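Local coordinates for protein collagen adhesin (Enterococcus faecalis, PDB 2OKM) that probably binds collagen as a cell-wall-attached surface adhesin, of which this chain is the collagen-binding N2 region, at residues Ile67-Ala70 with Glu71-Gln75. Sequence-based numbering, arbitrary orientation.
Sequences ISLA and EFEQQ
Phe72 N donates to Ser68 O over 2.8 Å, the first of the i to i+4 bonds that wind helix 69-74 as the chain leaves the strand. Ser68 is the N-cap, and with Glu71 it forms a capping box. On its short arm, Ser68 OG, held between the backbone N and carbonyl carbon (chi1 66°), turns over the helix start and accepts from Glu71 N at 3.2 Å. Glu71 answers with its own side chain: CG lies beside its backbone N (chi1 -72°) and the chain runs extended back to the cap, where Glu71 OE2 accepts from Ser68 N at 3.0 Å. That bond is nearly straight at the hydrogen, 168°, but reaches OE2 from above the carboxylate plane. Ile67, beta-branched and in extended conformation, suits the strand residue before the cap: Ile67 CB lies 3.2 Å from Glu71 OE2, because that oxygen comes down on the neighbouring Ser68 N-H, while Ile67 CD1 reaches alongside the first turn to 4.2 Å from Phe72 CB. The Phe72 ring continues inward, stacking on Phe56 and meeting Phe92 steeply, whereas Glu73 OE1 accepts from Ile80 N. Reciprocal capping thus satisfies two backbone N-H groups at the strand-to-helix junction, and a carboxylate near the helix N-terminus probably gains from the helix dipole.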
# COMPACT_ATOMS: atom_id res chain seq x y z
N ILE A 67 2.58 -4.49 -12.56
CA ILE A 67 1.29 -4.36 -13.23
C ILE A 67 0.40 -3.24 -12.72
O ILE A 67 0.63 -2.68 -11.64
CB ILE A 67 0.52 -5.69 -13.14
CG1 ILE A 67 0.23 -6.04 -11.68
CG2 ILE A 67 1.35 -6.81 -13.77
CD1 ILE A 67 -0.50 -7.36 -11.48
N SER A 68 -0.63 -2.92 -13.50
CA SER A 68 -1.58 -1.87 -13.15
C SER A 68 -2.64 -2.42 -12.20
O SER A 68 -2.70 -3.62 -11.94
CB SER A 68 -2.28 -1.37 -14.41
OG SER A 68 -3.08 -2.40 -14.96
N LEU A 69 -3.47 -1.52 -11.69
CA LEU A 69 -4.55 -1.90 -10.78
C LEU A 69 -5.53 -2.83 -11.51
O LEU A 69 -5.97 -3.83 -10.96
CB LEU A 69 -5.28 -0.66 -10.29
CG LEU A 69 -6.52 -0.87 -9.42
CD1 LEU A 69 -6.17 -1.67 -8.17
CD2 LEU A 69 -7.10 0.48 -9.04
N ALA A 70 -5.87 -2.48 -12.75
CA ALA A 70 -6.79 -3.30 -13.52
C ALA A 70 -6.22 -4.71 -13.69
O ALA A 70 -6.95 -5.70 -13.56
CB ALA A 70 -7.05 -2.66 -14.89
N GLU A 71 -4.93 -4.80 -13.98
CA GLU A 71 -4.27 -6.09 -14.17
C GLU A 71 -4.20 -6.85 -12.84
O GLU A 71 -4.36 -8.07 -12.81
CB GLU A 71 -2.87 -5.88 -14.76
CG GLU A 71 -2.91 -5.45 -16.23
CD GLU A 71 -1.60 -4.86 -16.74
OE1 GLU A 71 -1.49 -4.63 -17.97
OE2 GLU A 71 -0.68 -4.61 -15.93
N PHE A 72 -3.96 -6.12 -11.76
CA PHE A 72 -3.88 -6.69 -10.42
C PHE A 72 -5.19 -7.42 -10.11
O PHE A 72 -5.20 -8.54 -9.59
CB PHE A 72 -3.65 -5.55 -9.41
CG PHE A 72 -3.69 -5.97 -7.96
CD1 PHE A 72 -2.60 -6.61 -7.38
CD2 PHE A 72 -4.80 -5.68 -7.17
CE1 PHE A 72 -2.62 -6.96 -6.02
CE2 PHE A 72 -4.83 -6.03 -5.82
CZ PHE A 72 -3.74 -6.66 -5.24
N GLU A 73 -6.30 -6.78 -10.45
CA GLU A 73 -7.61 -7.37 -10.20
C GLU A 73 -7.96 -8.45 -11.21
O GLU A 73 -8.48 -9.51 -10.84
CB GLU A 73 -8.67 -6.27 -10.20
CG GLU A 73 -8.53 -5.32 -9.03
CD GLU A 73 -9.57 -4.22 -9.02
OE1 GLU A 73 -9.83 -3.67 -7.93
OE2 GLU A 73 -10.12 -3.91 -10.10
N GLN A 74 -7.68 -8.20 -12.48
CA GLN A 74 -7.98 -9.17 -13.54
C GLN A 74 -7.24 -10.48 -13.34
O GLN A 74 -7.77 -11.56 -13.63
CB GLN A 74 -7.63 -8.57 -14.91
CG GLN A 74 -8.14 -9.36 -16.11
CD GLN A 74 -7.41 -10.67 -16.32
OE1 GLN A 74 -6.18 -10.70 -16.41
NE2 GLN A 74 -8.17 -11.76 -16.41
N GLN A 75 -6.02 -10.40 -12.81
CA GLN A 75 -5.20 -11.59 -12.60
C GLN A 75 -5.45 -12.33 -11.28
O GLN A 75 -4.74 -13.28 -10.96
CB GLN A 75 -3.72 -11.24 -12.74
CG GLN A 75 -3.34 -10.94 -14.19
CD GLN A 75 -1.89 -10.52 -14.35
OE1 GLN A 75 -0.99 -11.12 -13.75
NE2 GLN A 75 -1.66 -9.50 -15.16